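Local coordinates for protein NADP-dependent glyceraldehyde-3-phosphate dehydrogenase (PDB 3PRL) that probably oxidises glyceraldehyde 3-phosphate to 3-phosphoglycerate with NADP+, in a non-phosphorylating aldehyde dehydrogenase reaction, at residues A278-S283 with S417-D422; T371-V376 with M380-E385; I267-A272 with T423-N428. All coordinates share one frame; numbering follows the deposited sequence.

Overall arrangement
All three contacts belong to one mixed sheet with its flanking helices and connections, the framework of the aldehyde dehydrogenase catalytic domain. Contacts 1 and 2 are buried and apolar across their segments; contact 3 is only partly buried and depends on a salt bridge. Contacts 1 and 3 draw on neighbouring strands, 415-419 and 264-268, with centres about 10 Å apart, and backbone bonds between Ile267 and both Ser417 and Phe419 connect them directly. Contact 2 stands further along the sheet, its centre about 18 Å from that of contact 1 and about 23 Å from that of contact 3. Together they illustrate how hydrophobic filling inside a fold yields to charge pairing toward its surface.

Contact 1. Residues A278-S283 with S417-D422; sequences ASQIVS and SIFTKD
Phe419, at the end of strand 415-419, reaches Gln280 and Ile281 across a helix-on-sheet interface whose backbones stay well apart: the closest approach of CA atoms, Ile281 CA to Ser417 CA, is 9.0 Å. Segment 278-283 lies within helix 274-286, which follows strand 264-268 in the chain; segment 417-422 starts as the neighbouring parallel strand and then turns off toward helix 423-431. The distance is bridged by side chains, chiefly by the aromatic ring.

The ring touches through CE1, CE2 and CZ, the carbons farthest from its CB. Ile281 meets it with the end of its longer branch, CD1 standing 3.7 Å from Phe419 CE2. With CG1 placed anti to the carbonyl carbon (chi1 -71°), the ethyl arm of Ile281 can extend toward the ring although its CB does not point there directly. Gln280 supplies the neighbouring contact through the root of its side chain, CB being 3.9 Å from Phe419 CZ. Both aliphatic groups approach the ring obliquely. Beyond CB the glutamine bends at chi2 (-66°) and carries its amide away from the ring; there OE1 accepts a hydrogen bond from the backbone N of Lys443. On the strand, Ile418 projects to the other side of the sheet, against Ala426 and Ile429 of helix 423-431, while Ser417 OG bonds to Ala442 O.

No hydrogen bond joins the two segments, and they bury only 118 Å² between them. Their attachment to each other is therefore apolar packing; Lys443 adds directional bonds to the helix, through Gln280 OE1 and Ser283 OG. Gln280 divides its roles accordingly: its CB helps cover the ring of Phe419, while its amide oxygen, turned away from the ring, is satisfied by the backbone of Lys443.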
loop_
_atom_site.group_PDB
_atom_site.type_symbol
_atom_site.label_atom_id
_atom_site.label_comp_id
_atom_site.label_asym_id
_atom_site.label_seq_id
_atom_site.Cartn_x
_atom_site.Cartn_y
_atom_site.Cartn_z
ATOM N N ALA D 278 -26.417 -24.223 14.673
ATOM C CA ALA D 278 -27.277 -23.983 15.839
ATOM C C ALA D 278 -26.521 -23.253 16.956
ATOM O O ALA D 278 -27.053 -22.338 17.595
ATOM C CB ALA D 278 -27.883 -25.297 16.357
ATOM N N SER D 279 -25.279 -23.669 17.179
ATOM C CA SER D 279 -24.444 -23.069 18.204
ATOM C C SER D 279 -24.014 -21.637 17.852
ATOM O O SER D 279 -24.110 -20.750 18.691
ATOM C CB SER D 279 -23.236 -23.955 18.497
ATOM O OG SER D 279 -22.543 -23.460 19.622
ATOM N N GLN D 280 -23.573 -21.410 16.619
ATOM C CA GLN D 280 -23.225 -20.045 16.172
ATOM C C GLN D 280 -24.452 -19.127 16.255
ATOM O O GLN D 280 -24.370 -18.007 16.772
ATOM C CB GLN D 280 -22.635 -20.049 14.747
ATOM C CG GLN D 280 -21.192 -20.620 14.615
ATOM C CD GLN D 280 -20.121 -19.764 15.316
ATOM O OE1 GLN D 280 -19.727 -18.710 14.829
ATOM N NE2 GLN D 280 -19.642 -20.235 16.461
ATOM N N ILE D 281 -25.589 -19.617 15.764
ATOM C CA ILE D 281 -26.851 -18.865 15.801
ATOM C C ILE D 281 -27.223 -18.388 17.206
ATOM O O ILE D 281 -27.415 -17.189 17.412
ATOM C CB ILE D 281 -28.023 -19.634 15.110
ATOM C CG1 ILE D 281 -27.813 -19.655 13.595
ATOM C CG2 ILE D 281 -29.365 -18.988 15.389
ATOM C CD1 ILE D 281 -27.225 -18.387 13.050
ATOM N N VAL D 282 -27.297 -19.309 18.167
ATOM C CA VAL D 282 -27.666 -18.959 19.539
ATOM C C VAL D 282 -26.643 -18.044 20.231
ATOM O O VAL D 282 -27.022 -17.024 20.808
ATOM C CB VAL D 282 -27.969 -20.210 20.390
ATOM C CG1 VAL D 282 -28.129 -19.835 21.863
ATOM C CG2 VAL D 282 -29.216 -20.903 19.869
ATOM N N SER D 283 -25.364 -18.408 20.175
ATOM C CA SER D 283 -24.290 -17.556 20.713
ATOM C C SER D 283 -24.383 -16.085 20.261
ATOM O O SER D 283 -24.230 -15.164 21.069
ATOM C CB SER D 283 -22.916 -18.126 20.351
ATOM O OG SER D 283 -21.876 -17.208 20.661
ATOM N N SER D 417 -24.831 -14.117 7.892
ATOM C CA SER D 417 -24.193 -15.436 7.898
ATOM C C SER D 417 -24.779 -16.368 6.819
ATOM O O SER D 417 -25.999 -16.385 6.625
ATOM C CB SER D 417 -24.379 -16.097 9.266
ATOM O OG SER D 417 -23.935 -15.279 10.331
ATOM N N ILE D 418 -23.916 -17.122 6.121
ATOM C CA ILE D 418 -24.351 -18.246 5.279
ATOM C C ILE D 418 -23.791 -19.551 5.851
ATOM O O ILE D 418 -22.598 -19.636 6.181
ATOM C CB ILE D 418 -23.903 -18.126 3.773
ATOM C CG1 ILE D 418 -23.907 -16.675 3.266
ATOM C CG2 ILE D 418 -24.744 -19.058 2.859
ATOM C CD1 ILE D 418 -25.265 -15.998 3.269
ATOM N N PHE D 419 -24.651 -20.562 5.969
ATOM C CA PHE D 419 -24.271 -21.868 6.494
ATOM C C PHE D 419 -24.448 -22.998 5.461
ATOM O O PHE D 419 -25.551 -23.228 4.939
ATOM C CB PHE D 419 -25.047 -22.155 7.774
ATOM C CG PHE D 419 -24.665 -21.264 8.932
ATOM C CD1 PHE D 419 -23.609 -21.608 9.772
ATOM C CD2 PHE D 419 -25.376 -20.090 9.191
ATOM C CE1 PHE D 419 -23.255 -20.794 10.858
ATOM C CE2 PHE D 419 -25.031 -19.259 10.265
ATOM C CZ PHE D 419 -23.961 -19.616 11.099
ATOM N N THR D 420 -23.340 -23.676 5.163
ATOM C CA THR D 420 -23.218 -24.571 4.005
ATOM C C THR D 420 -21.880 -25.289 4.094
ATOM O O THR D 420 -20.936 -24.773 4.692
ATOM C CB THR D 420 -23.144 -23.775 2.680
ATOM O OG1 THR D 420 -23.763 -22.492 2.832
ATOM C CG2 THR D 420 -23.800 -24.529 1.544
ATOM N N LYS D 421 -21.786 -26.464 3.491
ATOM C CA LYS D 421 -20.487 -27.094 3.283
ATOM C C LYS D 421 -19.943 -26.680 1.921
ATOM O O LYS D 421 -18.758 -26.851 1.643
ATOM C CB LYS D 421 -20.573 -28.621 3.369
ATOM C CG LYS D 421 -21.305 -29.155 4.597
ATOM C CD LYS D 421 -20.495 -29.069 5.874
ATOM C CE LYS D 421 -20.917 -30.190 6.820
ATOM N NZ LYS D 421 -19.854 -30.506 7.805
ATOM N N ASP D 422 -20.824 -26.135 1.084
ATOM C CA ASP D 422 -20.468 -25.707 -0.264
ATOM C C ASP D 422 -19.920 -24.275 -0.256
ATOM O O ASP D 422 -20.659 -23.318 -0.526
ATOM C CB ASP D 422 -21.685 -25.814 -1.187
ATOM C CG ASP D 422 -21.322 -25.688 -2.652
ATOM O OD1 ASP D 422 -20.283 -25.065 -2.976
ATOM O OD2 ASP D 422 -22.085 -26.212 -3.485
#

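Contact 2. Residues T371-V376 with M380-E385; sequences TLLDDV and MRVAWE
Val376 packs against Met380, Val382 and Ala383 in the connection from strand 367-374 to strand 391-397, parallel neighbours in the catalytic-domain sheet linked here by a loop with a short 3-10 segment, 381-383. The packing is mainly apolar. Val376 CG1, anti to the backbone N (chi1 170°), is the branch that meets Val382 CG1 and Ala383 CB, each at 4.0 Å. Val382 CG1 also touches Leu373 CD1 at 4.1 Å, carrying the cluster back onto the strand. Met380, extended beyond CG, lies across Val376, its SD 3.6 Å from Val376 CA, and its methyl CE makes a van der Waals contact with the carbonyl oxygen of Asp375. An alanine in place of Met380 would remove this long arm and is likely to open a gap beside Val376, depriving its CA and CG1 of their sulfur neighbour.

Polar bonds brace the segments separately, none crossing between them. Asp375 N donates to Asp374 OD1, and Lys263 NZ bonds to the backbone oxygens of Val382 and Glu385. Arg381 grips Glu385 side-on: NE meets OE2 from above the carboxylate plane, while NH2 lies 2.8 Å from OE1, on its syn side but tilted from that plane.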
loop_
_atom_site.group_PDB
_atom_site.type_symbol
_atom_site.label_atom_id
_atom_site.label_comp_id
_atom_site.label_asym_id
_atom_site.label_seq_id
_atom_site.Cartn_x
_atom_site.Cartn_y
_atom_site.Cartn_z
ATOM N N THR D 371 -36.624 -15.857 23.887
ATOM C CA THR D 371 -37.856 -16.206 23.222
ATOM C C THR D 371 -37.566 -16.737 21.824
ATOM O O THR D 371 -36.925 -16.058 21.010
ATOM C CB THR D 371 -38.852 -15.011 23.210
ATOM O OG1 THR D 371 -39.019 -14.511 24.544
ATOM C CG2 THR D 371 -40.200 -15.452 22.694
ATOM N N LEU D 372 -38.021 -17.965 21.572
ATOM C CA LEU D 372 -37.889 -18.595 20.261
ATOM C C LEU D 372 -39.241 -18.739 19.578
ATOM O O LEU D 372 -40.179 -19.334 20.133
ATOM C CB LEU D 372 -37.191 -19.954 20.363
ATOM C CG LEU D 372 -36.602 -20.520 19.064
ATOM C CD1 LEU D 372 -35.487 -19.626 18.518
ATOM C CD2 LEU D 372 -36.086 -21.922 19.289
ATOM N N LEU D 373 -39.326 -18.190 18.367
ATOM C CA LEU D 373 -40.531 -18.275 17.551
ATOM C C LEU D 373 -40.236 -19.005 16.256
ATOM O O LEU D 373 -39.173 -18.825 15.663
ATOM C CB LEU D 373 -41.070 -16.878 17.244
ATOM C CG LEU D 373 -41.267 -15.900 18.406
ATOM C CD1 LEU D 373 -41.307 -14.476 17.884
ATOM C CD2 LEU D 373 -42.535 -16.232 19.214
ATOM N N ASP D 374 -41.184 -19.823 15.817
ATOM C CA ASP D 374 -41.042 -20.579 14.575
ATOM C C ASP D 374 -42.132 -20.168 13.597
ATOM O O ASP D 374 -43.063 -19.452 13.970
ATOM C CB ASP D 374 -41.062 -22.096 14.842
ATOM C CG ASP D 374 -40.404 -22.917 13.724
ATOM O OD1 ASP D 374 -40.021 -22.347 12.674
ATOM O OD2 ASP D 374 -40.274 -24.150 13.899
ATOM N N ASP D 375 -41.987 -20.602 12.344
ATOM C CA ASP D 375 -42.957 -20.371 11.270
ATOM C C ASP D 375 -43.262 -18.889 11.060
ATOM O O ASP D 375 -44.381 -18.509 10.680
ATOM C CB ASP D 375 -44.228 -21.186 11.524
ATOM C CG ASP D 375 -43.984 -22.682 11.426
ATOM O OD1 ASP D 375 -44.018 -23.212 10.292
ATOM O OD2 ASP D 375 -43.768 -23.329 12.478
ATOM N N VAL D 376 -42.244 -18.061 11.303
ATOM C CA VAL D 376 -42.379 -16.609 11.281
ATOM C C VAL D 376 -42.572 -16.122 9.854
ATOM O O VAL D 376 -41.920 -16.601 8.923
ATOM C CB VAL D 376 -41.198 -15.909 12.004
ATOM C CG1 VAL D 376 -41.208 -14.396 11.771
ATOM C CG2 VAL D 376 -41.275 -16.203 13.490
ATOM N N MET D 380 -45.260 -10.447 9.853
ATOM C CA MET D 380 -44.992 -10.190 11.274
ATOM C C MET D 380 -43.879 -9.157 11.432
ATOM O O MET D 380 -42.841 -9.229 10.752
ATOM C CB MET D 380 -44.586 -11.482 11.986
ATOM C CG MET D 380 -45.474 -12.683 11.666
ATOM S SD MET D 380 -44.829 -14.229 12.325
ATOM C CE MET D 380 -46.172 -15.353 11.917
ATOM N N ARG D 381 -44.094 -8.214 12.348
ATOM C CA ARG D 381 -43.152 -7.127 12.601
ATOM C C ARG D 381 -41.760 -7.641 12.959
ATOM O O ARG D 381 -40.760 -7.038 12.567
ATOM C CB ARG D 381 -43.665 -6.218 13.721
ATOM C CG ARG D 381 -44.940 -5.440 13.394
ATOM C CD ARG D 381 -45.423 -4.677 14.617
ATOM N NE ARG D 381 -44.355 -3.858 15.193
ATOM C CZ ARG D 381 -44.403 -3.293 16.396
ATOM N NH1 ARG D 381 -45.479 -3.443 17.166
ATOM N NH2 ARG D 381 -43.376 -2.558 16.830
ATOM N N VAL D 382 -41.719 -8.757 13.691
ATOM C CA VAL D 382 -40.487 -9.322 14.252
ATOM C C VAL D 382 -39.573 -9.897 13.172
ATOM O O VAL D 382 -38.419 -10.228 13.442
ATOM C CB VAL D 382 -40.795 -10.393 15.377
ATOM C CG1 VAL D 382 -41.227 -11.753 14.774
ATOM C CG2 VAL D 382 -39.611 -10.560 16.344
ATOM N N ALA D 383 -40.087 -10.010 11.949
ATOM C CA ALA D 383 -39.292 -10.487 10.822
ATOM C C ALA D 383 -38.444 -9.359 10.239
ATOM O O ALA D 383 -37.564 -9.592 9.401
ATOM C CB ALA D 383 -40.204 -11.104 9.737
ATOM N N TRP D 384 -38.704 -8.139 10.704
ATOM C CA TRP D 384 -38.184 -6.937 10.070
ATOM C C TRP D 384 -37.569 -5.997 11.101
ATOM O O TRP D 384 -36.400 -5.596 10.960
ATOM C CB TRP D 384 -39.301 -6.221 9.277
ATOM C CG TRP D 384 -39.951 -7.074 8.212
ATOM C CD1 TRP D 384 -41.259 -7.496 8.170
ATOM C CD2 TRP D 384 -39.319 -7.615 7.041
ATOM N NE1 TRP D 384 -41.477 -8.256 7.046
ATOM C CE2 TRP D 384 -40.307 -8.347 6.335
ATOM C CE3 TRP D 384 -38.019 -7.544 6.514
ATOM C CZ2 TRP D 384 -40.031 -9.016 5.137
ATOM C CZ3 TRP D 384 -37.747 -8.202 5.304
ATOM C CH2 TRP D 384 -38.753 -8.929 4.633
ATOM N N GLU D 385 -38.350 -5.665 12.133
ATOM C CA GLU D 385 -37.949 -4.687 13.146
ATOM C C GLU D 385 -36.940 -5.235 14.165
ATOM O O GLU D 385 -37.221 -6.195 14.894
ATOM C CB GLU D 385 -39.167 -4.127 13.897
ATOM C CG GLU D 385 -40.296 -3.579 13.008
ATOM C CD GLU D 385 -41.429 -2.925 13.807
ATOM O OE1 GLU D 385 -41.239 -2.588 15.001
ATOM O OE2 GLU D 385 -42.517 -2.739 13.221
#

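Contact 3. Residues I267-A272 with T423-N428; sequences IVLDDA and TDRAIN
An inverse gamma turn centred on Asp271, just beyond strand 264-268, presents a carboxylate to Arg425 in the first turns of helix 423-431. The backbones are distant, Leu269 CA lying 9.4 Å from Ala426 CA, and the arginine spans most of the separation. It leaves the helix with CG anti to the backbone N (chi1 -154°) and bends at chi3, bringing one terminal nitrogen to the aspartate from the opposite direction.

That nitrogen makes the salt bridge: Asp271 OD1 is 2.9 Å from Arg425 NH2 and sits at the edge of the guanidinium, near its plane. Leu269 adds van der Waals cover: its CD1 lies 3.6 Å from Arg425 NH2, obliquely to the guanidinium. Arg425 NE is buried by the contact and has no hydrogen-bond partner in the model; Asp422 OD2, from the N-cap residue of the same helix, offers it a long and weak ion pair. The arginine's charge is probably balanced mainly by Asp271.

The bridge thus joins the turn just after strand 264-268 to helix 423-431, which follows the neighbouring strand 415-419, beside the connecting residue Thr420. Ala426, on the same helix, packs inward on Ile418 of strand 415-419, while Thr423 forms a hydrogen bond with Asp424 of a second subunit and Ile427 packs on Leu481 of a third subunit and Leu483 of a fourth, so this helix has one side on the sheet and another in the subunit interfaces.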
loop_
_atom_site.group_PDB
_atom_site.type_symbol
_atom_site.label_atom_id
_atom_site.label_comp_id
_atom_site.label_asym_id
_atom_site.label_seq_id
_atom_site.Cartn_x
_atom_site.Cartn_y
_atom_site.Cartn_z
ATOM N N ILE D 267 -28.494 -17.627 7.197
ATOM C CA ILE D 267 -28.984 -18.465 6.108
ATOM C C ILE D 267 -28.431 -19.869 6.298
ATOM O O ILE D 267 -27.213 -20.046 6.403
ATOM C CB ILE D 267 -28.600 -17.876 4.737
ATOM C CG1 ILE D 267 -29.124 -16.427 4.645
ATOM C CG2 ILE D 267 -29.121 -18.761 3.612
ATOM C CD1 ILE D 267 -28.875 -15.713 3.324
ATOM N N VAL D 268 -29.337 -20.847 6.374
ATOM C CA VAL D 268 -28.984 -22.249 6.587
ATOM C C VAL D 268 -29.487 -23.109 5.412
ATOM O O VAL D 268 -30.690 -23.318 5.252
ATOM C CB VAL D 268 -29.530 -22.768 7.941
ATOM C CG1 VAL D 268 -28.751 -23.980 8.404
ATOM C CG2 VAL D 268 -29.467 -21.673 9.018
ATOM N N LEU D 269 -28.557 -23.558 4.568
ATOM C CA LEU D 269 -28.881 -24.424 3.428
ATOM C C LEU D 269 -28.855 -25.909 3.811
ATOM O O LEU D 269 -28.421 -26.259 4.903
ATOM C CB LEU D 269 -27.946 -24.148 2.238
ATOM C CG LEU D 269 -28.000 -22.754 1.600
ATOM C CD1 LEU D 269 -27.026 -22.638 0.419
ATOM C CD2 LEU D 269 -29.425 -22.386 1.183
ATOM N N ASP D 270 -29.328 -26.764 2.902
ATOM C CA ASP D 270 -29.473 -28.217 3.137
ATOM C C ASP D 270 -28.191 -28.938 3.597
ATOM O O ASP D 270 -28.237 -29.789 4.497
ATOM C CB ASP D 270 -30.088 -28.881 1.885
ATOM C CG ASP D 270 -29.753 -30.369 1.745
ATOM O OD1 ASP D 270 -29.467 -31.057 2.751
ATOM O OD2 ASP D 270 -29.803 -30.862 0.595
ATOM N N ASP D 271 -27.064 -28.598 2.979
ATOM C CA ASP D 271 -25.793 -29.243 3.266
ATOM C C ASP D 271 -25.008 -28.530 4.377
ATOM O O ASP D 271 -23.830 -28.218 4.213
ATOM C CB ASP D 271 -24.957 -29.343 1.978
ATOM C CG ASP D 271 -24.705 -27.985 1.332
ATOM O OD1 ASP D 271 -25.492 -27.050 1.583
ATOM O OD2 ASP D 271 -23.723 -27.856 0.568
ATOM N N ALA D 272 -25.656 -28.282 5.513
ATOM C CA ALA D 272 -25.021 -27.543 6.597
ATOM C C ALA D 272 -24.807 -28.413 7.824
ATOM O O ALA D 272 -25.628 -29.280 8.137
ATOM C CB ALA D 272 -25.839 -26.319 6.959
ATOM N N THR D 423 -18.627 -24.148 0.050
ATOM C CA THR D 423 -17.964 -22.849 0.218
ATOM C C THR D 423 -18.060 -21.904 -0.986
ATOM O O THR D 423 -18.417 -20.741 -0.815
ATOM C CB THR D 423 -16.481 -23.009 0.613
ATOM O OG1 THR D 423 -16.392 -23.567 1.930
ATOM C CG2 THR D 423 -15.752 -21.654 0.590
ATOM N N ASP D 424 -17.738 -22.387 -2.190
ATOM C CA ASP D 424 -17.842 -21.538 -3.382
ATOM C C ASP D 424 -19.237 -20.921 -3.497
ATOM O O ASP D 424 -19.361 -19.717 -3.696
ATOM C CB ASP D 424 -17.461 -22.287 -4.666
ATOM C CG ASP D 424 -15.996 -22.735 -4.680
ATOM O OD1 ASP D 424 -15.160 -22.089 -4.006
ATOM O OD2 ASP D 424 -15.684 -23.744 -5.361
ATOM N N ARG D 425 -20.276 -21.745 -3.325
ATOM C CA ARG D 425 -21.670 -21.301 -3.404
ATOM C C ARG D 425 -21.994 -20.222 -2.372
ATOM O O ARG D 425 -22.533 -19.171 -2.714
ATOM C CB ARG D 425 -22.605 -22.493 -3.253
ATOM C CG ARG D 425 -23.962 -22.318 -3.905
ATOM C CD ARG D 425 -24.726 -23.637 -3.899
ATOM N NE ARG D 425 -24.990 -24.118 -2.541
ATOM C CZ ARG D 425 -25.520 -25.306 -2.254
ATOM N NH1 ARG D 425 -25.831 -26.155 -3.227
ATOM N NH2 ARG D 425 -25.724 -25.654 -0.988
ATOM N N ALA D 426 -21.650 -20.480 -1.111
ATOM C CA ALA D 426 -21.724 -19.454 -0.071
ATOM C C ALA D 426 -21.072 -18.124 -0.504
ATOM O O ALA D 426 -21.621 -17.052 -0.257
ATOM C CB ALA D 426 -21.097 -19.969 1.236
ATOM N N ILE D 427 -19.911 -18.200 -1.153
ATOM C CA ILE D 427 -19.202 -17.000 -1.630
ATOM C C ILE D 427 -20.015 -16.305 -2.731
ATOM O O ILE D 427 -20.154 -15.073 -2.745
ATOM C CB ILE D 427 -17.748 -17.327 -2.073
ATOM C CG1 ILE D 427 -16.867 -17.576 -0.839
ATOM C CG2 ILE D 427 -17.168 -16.228 -2.969
ATOM C CD1 ILE D 427 -15.534 -18.225 -1.132
ATOM N N ASN D 428 -20.572 -17.110 -3.630
ATOM C CA ASN D 428 -21.468 -16.603 -4.657
ATOM C C ASN D 428 -22.687 -15.917 -4.062
ATOM O O ASN D 428 -23.000 -14.792 -4.444
ATOM C CB ASN D 428 -21.885 -17.707 -5.629
ATOM C CG ASN D 428 -21.443 -17.418 -7.050
ATOM O OD1 ASN D 428 -22.137 -16.712 -7.791
ATOM N ND2 ASN D 428 -20.282 -17.951 -7.439
#